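Local structure of tyrosinase (Burkholderia thailandensis, 5ZRD) at residues A383-S386 with E387-I390; D407-P410 with E411-S414; V14-L17 with Q18-D22. The protein is a dicopper monooxygenase that hydroxylates monophenols to catechols and, as tyrosinases do, probably oxidises these onward to quinones. One frame throughout, in Å; residues are numbered along the deposited sequence.

Overall arrangement
From the N terminus, the three contacts follow one another in series; none nests in or crosses another, and each closes only a short, continuous run of chain, with no residue between its segments. Contact 3 comes first, binding successive turns of helix 14-22, which packs against helix 27-41. Contact 1 follows, where strand 383-385 turns toward helix 392-396 beside helix 90-108; it alone of the three lies near a copper ligand. Contact 2 closes last, at the start of helix 410-415, with one side chain resting on helix 237-244. They stay apart, contacts 2 and 3 coming closest at about 16 Å between nearest atoms. Together they illustrate how local bonding starts, continues and turns short elements of the fold.

Contact 1: A383-S386 with E387-I390; sequences AYTS and EDCI
Side-chain hydrogen bonds between Thr385 and Asp388 dominate this turn. Thr385 N donates to Asp388 OD2 on the anti side, 3.0 Å away, close to the carboxylate plane and nearly straight (162°). Thr385 OG1 gives a second bond to Asp388 OD2, 3.1 Å long, arriving from above that plane. These two donors of Thr385 tie the carboxylate back across the turn. With chi1 at 69°, the Thr385 hydroxyl sits between its own N and carbonyl carbon, where it also accepts from Glu387 N at 3.0 Å, making an ST turn.

The backbone adds two i to i+3 bonds of the 3-10 type, Asp388 N to Thr385 O and Cys389 N to Ser386 O.

Van der Waals contact is lighter. Asp388 CB lies 3.8 Å from Tyr384 CD1, the ring and carboxylate planes being almost perpendicular, while Ile390 CG1 lies against Ser386 O at 3.3 Å.

Asp388 OD1 is salt-bridged to Lys378, and Ser386 OG bonds to Thr92. The turn leads from strand 383-385, paired with Leu373 and Phe376, toward helix 392-396. Tyr384 and Cys389 rest on helix 90-108, which carries the copper ligand His94, its side chain about 9 Å from that of Cys389.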
ATOM      1  N   ALA A 383      10.158 -30.656   1.707  1.00 49.01           N
ATOM      2  CA  ALA A 383       9.540 -30.336   0.436  1.00 43.46           C
ATOM      3  C   ALA A 383      10.134 -31.194  -0.693  1.00 40.32           C
ATOM      4  O   ALA A 383      11.347 -31.251  -0.883  1.00 41.42           O
ATOM      5  CB  ALA A 383       9.730 -28.872   0.160  1.00 43.34           C
ATOM      6  N   TYR A 384       9.276 -31.871  -1.439  1.00 37.49           N
ATOM      7  CA  TYR A 384       9.683 -32.435  -2.737  1.00 35.58           C
ATOM      8  C   TYR A 384      10.250 -31.331  -3.643  1.00 35.75           C
ATOM      9  O   TYR A 384       9.800 -30.182  -3.596  1.00 37.94           O
ATOM     10  CB  TYR A 384       8.506 -33.097  -3.446  1.00 31.68           C
ATOM     11  CG  TYR A 384       8.219 -34.521  -3.069  1.00 31.85           C
ATOM     12  CD1 TYR A 384       8.836 -35.577  -3.721  1.00 35.69           C
ATOM     13  CD2 TYR A 384       7.287 -34.817  -2.104  1.00 33.08           C
ATOM     14  CE1 TYR A 384       8.545 -36.896  -3.406  1.00 35.13           C
ATOM     15  CE2 TYR A 384       6.988 -36.123  -1.771  1.00 33.19           C
ATOM     16  CZ  TYR A 384       7.620 -37.167  -2.414  1.00 32.93           C
ATOM     17  OH  TYR A 384       7.299 -38.449  -2.064  1.00 33.66           O
ATOM     18  N   THR A 385      11.254 -31.715  -4.444  1.00 38.19           N
ATOM     19  CA  THR A 385      11.789 -30.952  -5.558  1.00 38.16           C
ATOM     20  C   THR A 385      11.737 -31.811  -6.819  1.00 33.94           C
ATOM     21  O   THR A 385      11.479 -32.998  -6.758  1.00 33.02           O
ATOM     22  CB  THR A 385      13.271 -30.575  -5.380  1.00 44.15           C
ATOM     23  OG1 THR A 385      14.014 -31.793  -5.486  1.00 43.02           O
ATOM     24  CG2 THR A 385      13.558 -29.835  -4.087  1.00 42.08           C
ATOM     25  N   SER A 386      12.046 -31.177  -7.943  1.00 34.80           N
ATOM     26  CA  SER A 386      12.133 -31.852  -9.205  1.00 37.68           C
ATOM     27  C   SER A 386      13.190 -32.962  -9.140  1.00 39.77           C
ATOM     28  O   SER A 386      13.055 -33.959  -9.845  1.00 39.24           O
ATOM     29  CB  SER A 386      12.446 -30.890 -10.317  1.00 40.51           C
ATOM     30  OG  SER A 386      11.369 -30.005 -10.564  1.00 37.92           O
ATOM     31  N   GLU A 387      14.210 -32.808  -8.290  1.00 44.13           N
ATOM     32  CA  GLU A 387      15.359 -33.754  -8.254  1.00 47.38           C
ATOM     33  C   GLU A 387      14.865 -35.094  -7.696  1.00 41.07           C
ATOM     34  O   GLU A 387      15.373 -36.122  -8.062  1.00 36.83           O
ATOM     35  CB  GLU A 387      16.545 -33.126  -7.505  1.00 58.78           C
ATOM     36  CG  GLU A 387      17.909 -33.684  -7.899  1.00 77.71           C
ATOM     37  CD  GLU A 387      18.673 -33.029  -9.052  1.00 86.82           C
ATOM     38  OE1 GLU A 387      18.949 -31.811  -8.959  1.00 86.72           O
ATOM     39  OE2 GLU A 387      19.049 -33.757 -10.023  1.00 73.36           O
ATOM     40  N   ASP A 388      13.801 -35.053  -6.895  1.00 38.28           N
ATOM     41  CA  ASP A 388      13.166 -36.225  -6.318  1.00 35.63           C
ATOM     42  C   ASP A 388      12.213 -36.999  -7.242  1.00 37.89           C
ATOM     43  O   ASP A 388      11.758 -38.056  -6.814  1.00 37.32           O
ATOM     44  CB  ASP A 388      12.374 -35.803  -5.075  1.00 35.24           C
ATOM     45  CG  ASP A 388      13.242 -35.134  -4.024  1.00 38.73           C
ATOM     46  OD1 ASP A 388      14.294 -35.720  -3.697  1.00 39.59           O
ATOM     47  OD2 ASP A 388      12.910 -34.015  -3.552  1.00 37.59           O
ATOM     48  N   CYS A 389      11.918 -36.529  -8.478  1.00 36.90           N
ATOM     49  CA  CYS A 389      10.892 -37.225  -9.351  1.00 38.13           C
ATOM     50  C   CYS A 389      11.294 -37.235 -10.829  1.00 37.93           C
ATOM     51  O   CYS A 389      10.440 -37.230 -11.770  1.00 41.25           O
ATOM     52  CB  CYS A 389       9.507 -36.609  -9.206  1.00 39.00           C
ATOM     53  SG  CYS A 389       9.471 -34.826  -9.528  1.00 38.71           S
ATOM     54  N   ILE A 390      12.595 -37.361 -11.057  1.00 35.54           N
ATOM     55  CA  ILE A 390      13.078 -37.523 -12.430  1.00 34.82           C
ATOM     56  C   ILE A 390      12.753 -38.940 -12.933  1.00 33.54           C
ATOM     57  O   ILE A 390      12.194 -39.143 -14.024  1.00 31.19           O
ATOM     58  CB  ILE A 390      14.568 -37.157 -12.515  1.00 36.07           C
ATOM     59  CG1 ILE A 390      14.775 -35.727 -12.004  1.00 35.86           C
ATOM     60  CG2 ILE A 390      15.093 -37.348 -13.935  1.00 37.50           C
ATOM     61  CD1 ILE A 390      16.192 -35.246 -12.003  1.00 36.84           C
TER

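Contact 2: D407-P410 with E411-S414; sequences DATP and ELKS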
ATOM      1  N   ASP A 407       6.571 -45.283 -29.228  1.00 41.57           N
ATOM      2  CA  ASP A 407       7.671 -45.550 -30.138  1.00 46.57           C
ATOM      3  C   ASP A 407       7.704 -44.508 -31.267  1.00 46.95           C
ATOM      4  O   ASP A 407       6.678 -44.221 -31.870  1.00 47.71           O
ATOM      5  CB  ASP A 407       7.508 -46.957 -30.762  1.00 48.81           C
ATOM      6  CG  ASP A 407       7.378 -48.069 -29.724  1.00 52.48           C
ATOM      7  OD1 ASP A 407       8.116 -48.045 -28.705  1.00 48.74           O
ATOM      8  OD2 ASP A 407       6.504 -48.960 -29.942  1.00 61.66           O
ATOM      9  N   ALA A 408       8.894 -43.958 -31.513  1.00 53.86           N
ATOM     10  CA  ALA A 408       9.226 -43.133 -32.678  1.00 51.64           C
ATOM     11  C   ALA A 408       9.224 -44.040 -33.902  1.00 54.35           C
ATOM     12  O   ALA A 408      10.055 -44.924 -33.958  1.00 62.84           O
ATOM     13  CB  ALA A 408      10.593 -42.498 -32.495  1.00 46.27           C
ATOM     14  N   THR A 409       8.284 -43.850 -34.818  1.00 51.00           N
ATOM     15  CA  THR A 409       8.185 -44.676 -36.027  1.00 57.79           C
ATOM     16  C   THR A 409       8.320 -43.797 -37.284  1.00 63.96           C
ATOM     17  O   THR A 409       8.388 -42.566 -37.187  1.00 69.57           O
ATOM     18  CB  THR A 409       6.856 -45.444 -36.099  1.00 56.32           C
ATOM     19  OG1 THR A 409       5.869 -44.549 -36.621  1.00 53.25           O
ATOM     20  CG2 THR A 409       6.430 -46.032 -34.773  1.00 55.93           C
ATOM     21  N   PRO A 410       8.335 -44.431 -38.476  1.00 64.51           N
ATOM     22  CA  PRO A 410       8.395 -43.692 -39.737  1.00 59.44           C
ATOM     23  C   PRO A 410       7.056 -43.017 -40.071  1.00 52.58           C
ATOM     24  O   PRO A 410       7.045 -41.921 -40.613  1.00 48.57           O
ATOM     25  CB  PRO A 410       8.749 -44.722 -40.824  1.00 62.13           C
ATOM     26  CG  PRO A 410       9.247 -45.920 -40.061  1.00 60.75           C
ATOM     27  CD  PRO A 410       8.450 -45.871 -38.777  1.00 63.54           C
ATOM     28  N   GLU A 411       5.961 -43.676 -39.729  1.00 55.59           N
ATOM     29  CA  GLU A 411       4.623 -43.168 -39.972  1.00 64.52           C
ATOM     30  C   GLU A 411       4.449 -41.815 -39.263  1.00 64.00           C
ATOM     31  O   GLU A 411       3.761 -40.936 -39.764  1.00 58.90           O
ATOM     32  CB  GLU A 411       3.614 -44.225 -39.505  1.00 79.38           C
ATOM     33  CG  GLU A 411       2.174 -43.735 -39.394  1.00 94.13           C
ATOM     34  CD  GLU A 411       1.277 -44.028 -40.589  1.00103.20           C
ATOM     35  OE1 GLU A 411       0.723 -43.064 -41.168  1.00100.34           O
ATOM     36  OE2 GLU A 411       1.120 -45.217 -40.931  1.00109.22           O
ATOM     37  N   LEU A 412       5.075 -41.662 -38.094  1.00 59.47           N
ATOM     38  CA  LEU A 412       4.917 -40.463 -37.278  1.00 57.21           C
ATOM     39  C   LEU A 412       5.854 -39.355 -37.777  1.00 59.83           C
ATOM     40  O   LEU A 412       5.429 -38.203 -37.768  1.00 55.48           O
ATOM     41  CB  LEU A 412       5.197 -40.780 -35.801  1.00 52.25           C
ATOM     42  CG  LEU A 412       4.146 -41.613 -35.066  1.00 54.88           C
ATOM     43  CD1 LEU A 412       4.572 -41.827 -33.619  1.00 55.61           C
ATOM     44  CD2 LEU A 412       2.761 -40.985 -35.131  1.00 48.25           C
ATOM     45  N   LYS A 413       7.117 -39.687 -38.121  1.00 60.68           N
ATOM     46  CA  LYS A 413       8.088 -38.776 -38.813  1.00 61.72           C
ATOM     47  C   LYS A 413       7.427 -37.994 -39.960  1.00 57.32           C
ATOM     48  O   LYS A 413       7.620 -36.782 -40.121  1.00 52.89           O
ATOM     49  CB  LYS A 413       9.229 -39.551 -39.486  1.00 72.93           C
ATOM     50  CG  LYS A 413      10.636 -39.268 -38.971  1.00 77.82           C
ATOM     51  CD  LYS A 413      11.103 -40.293 -37.948  1.00 85.69           C
ATOM     52  CE  LYS A 413      12.378 -39.904 -37.232  1.00 87.02           C
ATOM     53  NZ  LYS A 413      12.484 -40.610 -35.933  1.00 87.83           N
ATOM     54  N   SER A 414       6.692 -38.720 -40.781  1.00 50.74           N
ATOM     55  CA  SER A 414       6.208 -38.185 -41.994  1.00 52.55           C
ATOM     56  C   SER A 414       4.958 -37.355 -41.722  1.00 54.67           C
ATOM     57  O   SER A 414       4.735 -36.357 -42.404  1.00 55.91           O
ATOM     58  CB  SER A 414       5.923 -39.268 -42.981  1.00 56.00           C
ATOM     59  OG  SER A 414       4.706 -39.880 -42.640  1.00 55.86           O
TER
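Leu412 lays its isobutyl group back along the preceding loop, CD1 reaching 3.6 Å from Asp407 O and CG 3.7 Å from Thr409 OG1. Its CG is anti to the carbonyl carbon (chi1 -72°), which sends the branch toward the loop; the same side chain meets Tyr238 and Val242 of helix 237-244.

Thr409 is the N-cap. Its hydroxyl, held between the backbone N and carbonyl carbon at chi1 82°, accepts a weak bond from Leu412 N, Thr409 OG1 being 3.3 Å away. The Thr409 carbonyl starts the helical ladder: Lys413 N meets Thr409 O at 3.3 Å in an almost straight bond (171°). Ser414 N continues the series to Pro410 O.

Over these two carbonyls runs the aliphatic part of Lys413. Its CB lies 3.4 Å from Pro410 O and, after the bend at chi2, CD comes within 3.6 Å of Thr409 O. At the far end of the segment, Ser414 OG turns back to Glu411 O, giving a bond of 3.2 Å that comes from above the carbonyl plane.

Chemically this is a surface helix start whose cap rests on one weak side-chain bond, followed by the backbone bonds of Lys413 N and Ser414 N. Pro410, in the first turn, has no amide hydrogen to leave without a helical acceptor, and the threonine hydroxyl serves the Leu412 N-H, one of those that the first turn cannot pair with a preceding helical carbonyl.

Contact 3: V14-L17 with Q18-D22; sequences VRDL and QKRYD
Asp16 and Arg20, one helical turn apart, form the salt bridge of this contact: Asp16 OD2 stands 3.5 Å from Arg20 NH1, a long separation. The two planar groups are set almost at right angles (82°), so they do not meet as a flat, two-pronged pair. The bridge is one side of a larger charge network, for Arg20 NE is also salt-bridged to Glu25. Lys19 NZ comes near as well, 4.3 Å from Asp16 OD1, which is beyond a salt bridge but probably near enough for a mild attraction.

Beneath the charges runs the alpha-helical ladder. Gln18 N bonds to Val14 O, Lys19 N to Arg15 O, Arg20 N to Asp16 O and Tyr21 N to Leu17 O. The Arg20 N to Asp16 O bond is nearly linear, at 3.1 Å and 174°.

Further out the contacts become those of carbon chains. Arg20 CD rides 3.5 Å from Asp16 O before the side chain bends at chi3 to bring the guanidinium back toward the aspartate. On the neighbouring flank, Lys19 CD sits over one face of the Arg15 guanidinium, offset toward its rim, and 3.6 Å from Arg15 NH1; the two side chains cross at about a right angle. Elsewhere around the helix, Leu17 packs on Pro28 and Tyr21 on Leu29, both of helix 27-41, while Gln18 touches Pro130 and Ile132.

The chemistry therefore divides the helix into a charged side and a side that packs on the rest of the chain. On the former, Arg15 meets the methylenes of Lys19 and makes a cation-pi contact with Tyr123, with Lys19 NZ 4.9 Å from Arg15 NE. The carboxylate of Asp16 would probably offset part of the positive charge of Lys19 and Arg20.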
ATOM      1  N   VAL A  14      -6.911 -46.157 -18.909  1.00 39.13           N
ATOM      2  CA  VAL A  14      -8.265 -46.233 -18.375  1.00 43.17           C
ATOM      3  C   VAL A  14      -9.149 -47.014 -19.351  1.00 40.38           C
ATOM      4  O   VAL A  14     -10.032 -47.765 -18.943  1.00 42.87           O
ATOM      5  CB  VAL A  14      -8.848 -44.841 -18.051  1.00 48.69           C
ATOM      6  CG1 VAL A  14      -9.746 -44.306 -19.149  1.00 47.74           C
ATOM      7  CG2 VAL A  14      -9.630 -44.873 -16.747  1.00 57.90           C
ATOM      8  N   ARG A  15      -8.906 -46.840 -20.629  1.00 38.13           N
ATOM      9  CA  ARG A  15      -9.685 -47.522 -21.610  1.00 41.65           C
ATOM     10  C   ARG A  15      -9.470 -49.032 -21.463  1.00 50.57           C
ATOM     11  O   ARG A  15     -10.428 -49.815 -21.618  1.00 46.41           O
ATOM     12  CB  ARG A  15      -9.307 -47.066 -23.014  1.00 39.41           C
ATOM     13  CG  ARG A  15      -9.816 -47.974 -24.120  1.00 44.40           C
ATOM     14  CD  ARG A  15     -11.319 -47.953 -24.211  1.00 48.48           C
ATOM     15  NE  ARG A  15     -11.757 -48.636 -25.414  1.00 49.89           N
ATOM     16  CZ  ARG A  15     -12.932 -49.237 -25.545  1.00 52.21           C
ATOM     17  NH1 ARG A  15     -13.114 -50.095 -26.533  1.00 57.75           N
ATOM     18  NH2 ARG A  15     -13.902 -49.005 -24.681  1.00 49.25           N
ATOM     19  N   ASP A  16      -8.227 -49.430 -21.186  1.00 48.70           N
ATOM     20  CA  ASP A  16      -7.907 -50.836 -20.996  1.00 51.10           C
ATOM     21  C   ASP A  16      -8.621 -51.392 -19.744  1.00 49.92           C
ATOM     22  O   ASP A  16      -9.042 -52.552 -19.768  1.00 45.56           O
ATOM     23  CB  ASP A  16      -6.368 -51.030 -20.923  1.00 58.49           C
ATOM     24  CG  ASP A  16      -5.944 -52.476 -20.694  1.00 56.41           C
ATOM     25  OD1 ASP A  16      -6.301 -53.310 -21.545  1.00 63.33           O
ATOM     26  OD2 ASP A  16      -5.246 -52.757 -19.681  1.00 49.69           O
ATOM     27  N   LEU A  17      -8.738 -50.592 -18.667  1.00 44.91           N
ATOM     28  CA  LEU A  17      -9.403 -51.048 -17.440  1.00 46.12           C
ATOM     29  C   LEU A  17     -10.905 -51.256 -17.698  1.00 51.30           C
ATOM     30  O   LEU A  17     -11.531 -52.110 -17.071  1.00 46.53           O
ATOM     31  CB  LEU A  17      -9.167 -50.037 -16.316  1.00 46.71           C
ATOM     32  CG  LEU A  17      -7.712 -49.844 -15.864  1.00 52.39           C
ATOM     33  CD1 LEU A  17      -7.633 -49.139 -14.520  1.00 48.63           C
ATOM     34  CD2 LEU A  17      -6.956 -51.162 -15.775  1.00 53.77           C
ATOM     35  N   GLN A  18     -11.480 -50.495 -18.628  1.00 49.84           N
ATOM     36  CA  GLN A  18     -12.902 -50.534 -18.869  1.00 52.34           C
ATOM     37  C   GLN A  18     -13.228 -51.743 -19.745  1.00 55.70           C
ATOM     38  O   GLN A  18     -14.332 -52.251 -19.700  1.00 55.94           O
ATOM     39  CB  GLN A  18     -13.386 -49.253 -19.548  1.00 51.67           C
ATOM     40  CG  GLN A  18     -14.898 -49.053 -19.471  1.00 51.86           C
ATOM     41  CD  GLN A  18     -15.384 -47.757 -20.085  1.00 51.32           C
ATOM     42  OE1 GLN A  18     -16.575 -47.575 -20.303  1.00 57.00           O
ATOM     43  NE2 GLN A  18     -14.479 -46.836 -20.374  1.00 46.84           N
ATOM     44  N   LYS A  19     -12.277 -52.150 -20.564  1.00 55.89           N
ATOM     45  CA  LYS A  19     -12.448 -53.291 -21.442  1.00 55.44           C
ATOM     46  C   LYS A  19     -12.347 -54.575 -20.609  1.00 55.41           C
ATOM     47  O   LYS A  19     -13.121 -55.492 -20.761  1.00 55.55           O
ATOM     48  CB  LYS A  19     -11.379 -53.263 -22.541  1.00 57.53           C
ATOM     49  CG  LYS A  19     -11.876 -52.872 -23.929  1.00 60.76           C
ATOM     50  CD  LYS A  19     -10.798 -52.313 -24.848  1.00 64.74           C
ATOM     51  CE  LYS A  19      -9.481 -53.064 -24.791  1.00 69.95           C
ATOM     52  NZ  LYS A  19      -8.354 -52.200 -25.209  1.00 73.52           N
ATOM     53  N   ARG A  20     -11.358 -54.631 -19.737  1.00 60.24           N
ATOM     54  CA  ARG A  20     -11.254 -55.724 -18.778  1.00 56.82           C
ATOM     55  C   ARG A  20     -12.585 -55.847 -18.009  1.00 58.75           C
ATOM     56  O   ARG A  20     -13.162 -56.934 -17.980  1.00 60.52           O
ATOM     57  CB  ARG A  20      -9.994 -55.538 -17.921  1.00 52.35           C
ATOM     58  CG  ARG A  20      -8.715 -55.821 -18.702  1.00 53.23           C
ATOM     59  CD  ARG A  20      -7.450 -55.233 -18.117  1.00 59.20           C
ATOM     60  NE  ARG A  20      -6.665 -56.184 -17.344  1.00 77.67           N
ATOM     61  CZ  ARG A  20      -5.409 -56.550 -17.618  1.00 87.75           C
ATOM     62  NH1 ARG A  20      -4.794 -56.102 -18.702  1.00 77.17           N
ATOM     63  NH2 ARG A  20      -4.764 -57.351 -16.784  1.00 83.64           N
ATOM     64  N   TYR A  21     -13.120 -54.751 -17.456  1.00 58.08           N
ATOM     65  CA  TYR A  21     -14.453 -54.775 -16.796  1.00 53.91           C
ATOM     66  C   TYR A  21     -15.543 -55.303 -17.748  1.00 56.79           C
ATOM     67  O   TYR A  21     -16.335 -56.133 -17.340  1.00 52.77           O
ATOM     68  CB  TYR A  21     -14.850 -53.388 -16.278  1.00 53.48           C
ATOM     69  CG  TYR A  21     -16.179 -53.322 -15.555  1.00 51.50           C
ATOM     70  CD1 TYR A  21     -17.389 -53.275 -16.241  1.00 53.20           C
ATOM     71  CD2 TYR A  21     -16.225 -53.302 -14.174  1.00 49.09           C
ATOM     72  CE1 TYR A  21     -18.603 -53.204 -15.569  1.00 51.98           C
ATOM     73  CE2 TYR A  21     -17.427 -53.223 -13.488  1.00 52.01           C
ATOM     74  CZ  TYR A  21     -18.619 -53.189 -14.182  1.00 50.84           C
ATOM     75  OH  TYR A  21     -19.775 -53.111 -13.470  1.00 50.10           O
ATOM     76  N   ASP A  22     -15.612 -54.784 -18.983  1.00 61.81           N
ATOM     77  CA  ASP A  22     -16.625 -55.154 -19.963  1.00 60.82           C
ATOM     78  C   ASP A  22     -16.599 -56.705 -20.141  1.00 73.82           C
ATOM     79  O   ASP A  22     -17.623 -57.306 -20.480  1.00 73.16           O
ATOM     80  CB  ASP A  22     -16.364 -54.471 -21.340  1.00 64.47           C
ATOM     81  CG  ASP A  22     -16.920 -52.992 -21.473  1.00 69.85           C
ATOM     82  OD1 ASP A  22     -17.591 -52.430 -20.573  1.00 64.11           O
ATOM     83  OD2 ASP A  22     -16.666 -52.389 -22.556  1.00 74.59           O
TER